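Local atomic coordinates of UPF0270 protein PA3463 (Pseudomonas aeruginosa, PDB entry 1Y0N), a protein that is of unknown function but belongs to the uncharacterised UPF0270 family and folds as two helices packed on a small antiparallel sheet. Residues A[52-57]-A[63-68]; A[18-23]-A[34-39]; A[13-18]-A[42-47]. All blocks are in the same frame, centred on the assembly; numbering follows the deposited sequence.

Interaction 1. Residues A[52-57]-A[63-68]; sequences AVILFD and CQLMLR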
# COMPACT_ATOMS: atom_id res chain seq x y z
N ALA A 52 4.02 0.44 -5.83
CA ALA A 52 3.60 0.12 -4.43
C ALA A 52 2.38 -0.74 -4.58
O ALA A 52 1.67 -0.63 -5.56
CB ALA A 52 3.23 1.44 -3.64
N VAL A 53 2.21 -1.66 -3.62
CA VAL A 53 1.10 -2.58 -3.59
C VAL A 53 0.57 -2.62 -2.15
O VAL A 53 1.19 -2.02 -1.21
CB VAL A 53 1.52 -4.04 -4.04
CG1 VAL A 53 2.09 -4.05 -5.50
CG2 VAL A 53 2.57 -4.62 -3.05
N ILE A 54 -0.58 -3.28 -1.99
CA ILE A 54 -1.15 -3.45 -0.67
C ILE A 54 -1.24 -4.92 -0.34
O ILE A 54 -1.83 -5.68 -1.06
CB ILE A 54 -2.54 -2.81 -0.58
CG1 ILE A 54 -2.35 -1.28 -0.76
CG2 ILE A 54 -3.17 -3.11 0.83
CD1 ILE A 54 -3.52 -0.61 -1.24
N LEU A 55 -0.63 -5.27 0.77
CA LEU A 55 -0.68 -6.61 1.32
C LEU A 55 -1.73 -6.73 2.42
O LEU A 55 -1.83 -5.90 3.32
CB LEU A 55 0.69 -7.00 1.89
CG LEU A 55 1.83 -7.29 0.92
CD1 LEU A 55 2.95 -7.86 1.78
CD2 LEU A 55 1.47 -8.34 -0.23
N PHE A 56 -2.50 -7.79 2.34
CA PHE A 56 -3.54 -8.06 3.32
C PHE A 56 -3.36 -9.43 4.00
O PHE A 56 -3.14 -10.40 3.31
CB PHE A 56 -4.90 -8.10 2.62
CG PHE A 56 -6.04 -8.39 3.56
CD1 PHE A 56 -6.39 -7.47 4.57
CD2 PHE A 56 -6.71 -9.60 3.50
CE1 PHE A 56 -7.47 -7.73 5.46
CE2 PHE A 56 -7.79 -9.87 4.40
CZ PHE A 56 -8.13 -8.92 5.38
N ASP A 57 -3.46 -9.45 5.33
CA ASP A 57 -3.33 -10.67 6.15
C ASP A 57 -4.72 -11.12 6.61
O ASP A 57 -5.33 -10.47 7.42
CB ASP A 57 -2.51 -10.36 7.40
CG ASP A 57 -2.19 -11.63 8.25
OD1 ASP A 57 -2.53 -12.77 7.82
OD2 ASP A 57 -1.57 -11.46 9.33
N CYS A 63 -3.92 -4.65 6.90
CA CYS A 63 -3.39 -4.23 5.60
C CYS A 63 -2.11 -3.47 5.81
O CYS A 63 -1.92 -2.79 6.85
CB CYS A 63 -4.36 -3.29 4.85
SG CYS A 63 -5.67 -4.08 3.91
N GLN A 64 -1.26 -3.52 4.80
CA GLN A 64 -0.13 -2.60 4.76
C GLN A 64 0.31 -2.24 3.30
O GLN A 64 0.38 -3.08 2.44
CB GLN A 64 1.05 -3.20 5.55
CG GLN A 64 2.26 -2.29 5.62
CD GLN A 64 3.16 -2.67 6.73
OE1 GLN A 64 4.33 -2.30 6.76
NE2 GLN A 64 2.61 -3.43 7.68
N LEU A 65 0.61 -0.96 3.09
CA LEU A 65 1.16 -0.50 1.85
C LEU A 65 2.66 -0.79 1.87
O LEU A 65 3.29 -0.54 2.90
CB LEU A 65 0.98 1.00 1.71
CG LEU A 65 0.27 1.40 0.44
CD1 LEU A 65 -1.04 2.02 0.97
CD2 LEU A 65 1.01 2.42 -0.33
N MET A 66 3.18 -1.35 0.78
CA MET A 66 4.61 -1.66 0.64
C MET A 66 5.09 -1.34 -0.79
O MET A 66 4.35 -1.46 -1.75
CB MET A 66 4.88 -3.17 0.99
CG MET A 66 4.98 -3.53 2.57
SD MET A 66 5.52 -5.21 2.79
CE MET A 66 7.26 -4.75 2.76
N LEU A 67 6.35 -0.96 -0.93
CA LEU A 67 6.98 -0.91 -2.25
C LEU A 67 7.09 -2.35 -2.80
O LEU A 67 7.47 -3.27 -2.08
CB LEU A 67 8.40 -0.31 -2.18
CG LEU A 67 8.55 1.20 -1.90
CD1 LEU A 67 10.03 1.65 -1.74
CD2 LEU A 67 7.87 1.96 -3.03
N ARG A 68 6.67 -2.54 -4.02
CA ARG A 68 6.81 -3.85 -4.74
C ARG A 68 8.23 -4.42 -4.55
O ARG A 68 8.38 -5.61 -4.40
CB ARG A 68 6.56 -3.66 -6.24
CG ARG A 68 6.64 -5.01 -7.05
CD ARG A 68 6.43 -4.75 -8.58
NE ARG A 68 5.03 -4.45 -8.80
CZ ARG A 68 4.06 -5.36 -8.86
NH1 ARG A 68 4.31 -6.67 -8.83
NH2 ARG A 68 2.82 -4.93 -8.94
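I54 and L65 face each other across an antiparallel beta hairpin whose strands, 52-56 and 63-67, run at 147° to one another. Theirs is a non-hydrogen-bonded pair: CG1 of I54 lies obliquely against the branch point of L65, with CG1 to CG 3.9 Å. A52 and C63 sit on the same face, which is packed against L18, F22 and L47 of the two helices. The CG2 methyl of I54, its second branch, turns toward the C63 sulfur. That sulfur also meets the F56 ring at its edge, SG lying 3.5 Å from F56 CD1, a Cys sulfur-aromatic contact with SG 74° off the ring normal. Paired backbone hydrogen bonds join V53 with M66 and L55 with Q64; V53 N reaches M66 O at 2.8 Å. On the reverse face L55 CD1 rests on M66 SD at 3.8 Å. At the end of the hairpin the R68 side chain crosses V53 at about a right angle, its NE bonded to the carbonyl of G50. The bend at chi3 (-73°) brings one face of the guanidinium over V53 CG1, which stands 3.6 Å from R68 NH2.

Interaction 2. Residues A[18-23]-A[34-39]; sequences LLEDFV and TPLDVR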
# COMPACT_ATOMS: atom_id res chain seq x y z
N LEU A 18 -3.73 4.05 5.28
CA LEU A 18 -2.57 3.23 4.79
C LEU A 18 -1.50 4.12 4.07
O LEU A 18 -0.30 3.92 4.24
CB LEU A 18 -3.06 2.12 3.80
CG LEU A 18 -4.05 0.99 4.20
CD1 LEU A 18 -4.23 -0.05 3.09
CD2 LEU A 18 -3.61 0.25 5.39
N LEU A 19 -1.97 5.07 3.25
CA LEU A 19 -1.05 5.97 2.52
C LEU A 19 -0.25 6.84 3.47
O LEU A 19 0.95 6.95 3.35
CB LEU A 19 -1.81 6.85 1.50
CG LEU A 19 -2.23 6.11 0.23
CD1 LEU A 19 -3.35 6.91 -0.45
CD2 LEU A 19 -1.06 5.91 -0.71
N GLU A 20 -0.94 7.43 4.46
CA GLU A 20 -0.32 8.23 5.50
C GLU A 20 0.67 7.42 6.33
O GLU A 20 1.82 7.88 6.53
CB GLU A 20 -1.40 8.95 6.36
CG GLU A 20 -0.84 9.61 7.58
CD GLU A 20 -1.75 10.71 8.15
OE1 GLU A 20 -2.93 10.87 7.67
OE2 GLU A 20 -1.23 11.39 9.08
N ASP A 21 0.28 6.20 6.75
CA ASP A 21 1.22 5.30 7.45
C ASP A 21 2.48 5.10 6.63
O ASP A 21 3.59 5.23 7.13
CB ASP A 21 0.60 3.91 7.73
CG ASP A 21 -0.49 3.98 8.80
OD1 ASP A 21 -0.61 5.03 9.46
OD2 ASP A 21 -1.26 2.99 8.95
N PHE A 22 2.31 4.81 5.35
CA PHE A 22 3.44 4.44 4.46
C PHE A 22 4.41 5.58 4.35
O PHE A 22 5.61 5.40 4.52
CB PHE A 22 2.87 4.00 3.10
CG PHE A 22 3.91 3.74 2.06
CD1 PHE A 22 4.70 2.61 2.10
CD2 PHE A 22 4.11 4.67 1.03
CE1 PHE A 22 5.70 2.37 1.13
CE2 PHE A 22 5.06 4.44 0.02
CZ PHE A 22 5.88 3.31 0.08
N VAL A 23 3.92 6.77 4.07
CA VAL A 23 4.83 7.90 3.83
C VAL A 23 5.45 8.46 5.11
O VAL A 23 6.39 9.27 5.06
CB VAL A 23 4.21 9.04 2.92
CG1 VAL A 23 3.68 8.46 1.64
CG2 VAL A 23 3.07 9.82 3.64
N THR A 34 9.07 18.03 2.24
CA THR A 34 7.86 17.93 1.41
C THR A 34 6.61 17.75 2.29
O THR A 34 6.63 16.94 3.19
CB THR A 34 8.00 16.70 0.49
OG1 THR A 34 9.20 16.83 -0.29
CG2 THR A 34 6.81 16.56 -0.41
N PRO A 35 5.53 18.51 2.04
CA PRO A 35 4.31 18.33 2.83
C PRO A 35 3.75 16.92 2.74
O PRO A 35 3.90 16.25 1.69
CB PRO A 35 3.30 19.29 2.18
CG PRO A 35 4.06 20.16 1.21
CD PRO A 35 5.44 19.60 1.03
N LEU A 36 3.04 16.51 3.79
CA LEU A 36 2.38 15.20 3.87
C LEU A 36 1.55 14.85 2.65
O LEU A 36 1.65 13.74 2.12
CB LEU A 36 1.42 15.14 5.05
CG LEU A 36 0.93 13.72 5.38
CD1 LEU A 36 2.12 12.72 5.61
CD2 LEU A 36 -0.00 13.74 6.65
N ASP A 37 0.68 15.78 2.28
CA ASP A 37 -0.23 15.59 1.20
C ASP A 37 0.47 15.33 -0.17
O ASP A 37 -0.02 14.53 -0.94
CB ASP A 37 -1.24 16.76 1.15
CG ASP A 37 -1.77 17.01 -0.22
OD1 ASP A 37 -1.19 17.89 -0.92
OD2 ASP A 37 -2.75 16.32 -0.61
N VAL A 38 1.57 16.04 -0.43
CA VAL A 38 2.40 15.80 -1.59
C VAL A 38 3.00 14.35 -1.58
O VAL A 38 3.03 13.64 -2.59
CB VAL A 38 3.53 16.85 -1.68
CG1 VAL A 38 4.57 16.44 -2.61
CG2 VAL A 38 2.96 18.26 -2.02
N ARG A 39 3.52 13.98 -0.44
CA ARG A 39 4.08 12.64 -0.29
C ARG A 39 3.01 11.58 -0.49
O ARG A 39 3.28 10.57 -1.11
CB ARG A 39 4.75 12.53 1.08
CG ARG A 39 6.14 13.18 1.15
CD ARG A 39 6.74 12.91 2.53
NE ARG A 39 6.05 13.76 3.48
CZ ARG A 39 6.01 13.59 4.80
NH1 ARG A 39 6.58 12.57 5.42
NH2 ARG A 39 5.35 14.48 5.52
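Between segments 18-23 and 34-39 the backbones come nearest at V23 and R39, whose CA atoms are 6.3 Å apart, and stand wider at E20 and L36, 7.7 Å. V23 fills the narrower place. Its CB bond points toward the partner helix, as does that of R39, and the two CB atoms meet at 4.0 Å. The two methyls of V23 divide the work: CG1 rests against the R39 backbone, 3.5 Å from R39 O, while CG2 turns to L36 and touches its CD1 at 3.6 Å. L36 starts alongside the gap, and its CG, opposite the backbone nitrogen across CA-CB (chi1 -167°), carries the two methyls inward. CD1 takes the valine; CD2 meets the carboxylate end of E20, with OE2 3.6 Å away. The extended E20 chain crosses L36 at about a right angle, and the leucine methyl lies beside the acid at the margin of the contact.

This is a helix-helix contact between the C-terminal part of the first helix and the first turn of the second, where P35 occupies the N-cap position. It lies at the surface, but V23 also touches A43 one turn further along the second helix, and both L36 and R39 reach T24. The R39 chain bends at chi3 (-74°), bringing NE to a weak hydrogen bond with T34 O. L36 CD1 lies over one face of the same guanidinium, 3.6 Å above its plane and offset toward the rim.

Interaction 3. Residues A[13-18]-A[42-47]; sequences DTLNNL and RARHAL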
# COMPACT_ATOMS: atom_id res chain seq x y z
N ASP A 13 -11.30 5.63 3.19
CA ASP A 13 -10.64 6.05 4.43
C ASP A 13 -9.57 5.10 4.90
O ASP A 13 -8.56 5.54 5.43
CB ASP A 13 -11.62 6.27 5.60
CG ASP A 13 -12.42 7.57 5.46
OD1 ASP A 13 -12.12 8.42 4.57
OD2 ASP A 13 -13.39 7.74 6.24
N THR A 14 -9.81 3.80 4.78
CA THR A 14 -8.75 2.91 5.16
C THR A 14 -7.58 3.14 4.18
O THR A 14 -6.48 3.19 4.62
CB THR A 14 -9.13 1.36 5.38
OG1 THR A 14 -8.94 0.60 4.17
CG2 THR A 14 -10.53 1.14 5.94
N LEU A 15 -7.83 3.35 2.88
CA LEU A 15 -6.71 3.63 1.95
C LEU A 15 -5.90 4.88 2.34
O LEU A 15 -4.68 4.89 2.26
CB LEU A 15 -7.16 3.72 0.48
CG LEU A 15 -6.08 4.01 -0.59
CD1 LEU A 15 -4.84 3.07 -0.50
CD2 LEU A 15 -6.64 3.90 -1.98
N ASN A 16 -6.60 5.93 2.80
CA ASN A 16 -5.91 7.20 3.17
C ASN A 16 -5.02 7.02 4.33
O ASN A 16 -3.90 7.54 4.32
CB ASN A 16 -6.91 8.35 3.45
CG ASN A 16 -7.70 8.72 2.21
OD1 ASN A 16 -7.23 8.53 1.09
ND2 ASN A 16 -8.95 9.20 2.41
N ASN A 17 -5.52 6.28 5.33
CA ASN A 17 -4.77 5.91 6.52
C ASN A 17 -3.54 5.04 6.15
O ASN A 17 -2.47 5.26 6.67
CB ASN A 17 -5.65 5.12 7.53
CG ASN A 17 -6.81 5.96 8.16
OD1 ASN A 17 -6.70 7.16 8.32
ND2 ASN A 17 -7.90 5.28 8.53
N LEU A 18 -3.73 4.05 5.28
CA LEU A 18 -2.57 3.23 4.79
C LEU A 18 -1.50 4.12 4.07
O LEU A 18 -0.30 3.92 4.24
CB LEU A 18 -3.06 2.12 3.80
CG LEU A 18 -4.05 0.99 4.20
CD1 LEU A 18 -4.23 -0.05 3.09
CD2 LEU A 18 -3.61 0.25 5.39
N ARG A 42 2.29 11.31 -4.21
CA ARG A 42 3.36 10.56 -4.83
C ARG A 42 3.13 9.06 -4.59
O ARG A 42 3.32 8.24 -5.46
CB ARG A 42 4.73 10.90 -4.27
CG ARG A 42 5.28 12.27 -4.59
CD ARG A 42 6.63 12.38 -3.95
NE ARG A 42 7.19 13.69 -4.29
CZ ARG A 42 8.16 14.28 -3.62
NH1 ARG A 42 8.69 13.67 -2.56
NH2 ARG A 42 8.62 15.47 -4.00
N ALA A 43 2.68 8.71 -3.38
CA ALA A 43 2.41 7.28 -3.08
C ALA A 43 1.17 6.72 -3.86
O ALA A 43 1.12 5.55 -4.25
CB ALA A 43 2.27 7.11 -1.55
N ARG A 44 0.15 7.55 -4.06
CA ARG A 44 -1.01 7.18 -4.82
C ARG A 44 -0.65 6.91 -6.29
O ARG A 44 -1.25 6.05 -6.90
CB ARG A 44 -2.07 8.29 -4.86
CG ARG A 44 -2.92 8.49 -3.66
CD ARG A 44 -4.10 9.52 -3.92
NE ARG A 44 -4.66 9.88 -2.63
CZ ARG A 44 -5.54 9.14 -1.96
NH1 ARG A 44 -5.98 7.98 -2.45
NH2 ARG A 44 -5.95 9.57 -0.76
N HIS A 45 0.24 7.72 -6.83
CA HIS A 45 0.75 7.52 -8.20
C HIS A 45 1.51 6.18 -8.28
O HIS A 45 1.35 5.43 -9.25
CB HIS A 45 1.68 8.65 -8.57
CG HIS A 45 2.06 8.68 -10.02
ND1 HIS A 45 1.15 8.84 -11.03
CD2 HIS A 45 3.28 8.60 -10.62
CE1 HIS A 45 1.78 8.86 -12.19
NE2 HIS A 45 3.07 8.69 -11.97
N ALA A 46 2.34 5.93 -7.27
CA ALA A 46 3.12 4.69 -7.15
C ALA A 46 2.14 3.49 -7.12
O ALA A 46 2.39 2.46 -7.78
CB ALA A 46 3.99 4.72 -5.92
N LEU A 47 0.99 3.65 -6.42
CA LEU A 47 -0.04 2.57 -6.41
C LEU A 47 -0.67 2.38 -7.79
O LEU A 47 -0.84 1.20 -8.29
CB LEU A 47 -1.18 2.87 -5.40
CG LEU A 47 -0.88 2.70 -3.91
CD1 LEU A 47 -2.09 3.36 -3.24
CD2 LEU A 47 -0.81 1.16 -3.66
O HOH W 1 -8.48 7.06 -0.93
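The guanidinium of R44 receives the N16 amide at its edge, near the guanidinium plane, while CD2 of L15 comes in obliquely, 4.2 Å from R44 NH1. The amide and guanidinium planes stand 81° apart, almost perpendicular, and only the oxygen end of the amide is directed at the arginine. R44 NH2 donates to N16 OD1 with an N-H...O angle of 152°; the modelled separation of 2.5 Å is very short, so its exact length is doubtful. A water closes a small ring: it donates to N16 OD1 and accepts from R44 NH1 at 3.1 Å, so two donors grip the amide oxygen. The arginine spans the gap because its chain is extended from CG to NE, and NE has a long, weak ion pair with E41.

Segments 13-18 and 42-47, from helices 12-24 and 36-48, have axes 11.5 Å apart at their closest and run at 112° to each other, a separation bridged by long side chains. Beside the polar pair, L15 and L47 slide past each other in opposite directions and touch through CD1 methyls at 3.9 Å. Both leucines also pack on I54 of the hairpin, and L19 lies against R44 and L47.

How the interactions relate
Interactions 2 and 3 both join helix 12-24 to helix 36-48, share L18 and have centres about 8 Å apart. Along the chain 13-18 comes first, then 18-23, 34-39 and 42-47, so the pairing of interaction 2 falls within the span bracketed by interaction 3. Interaction 1 follows in series, since helix 36-48 leads on to strand 52-56, and its centre is about 10 Å from that of interaction 3 and about 15 Å from that of interaction 2. L65 lies on L18, and L47 reaches the backbone of A52. The helix pair is thus laid on one face of the hairpin, forming a single small core, with interaction 2 at its outer end.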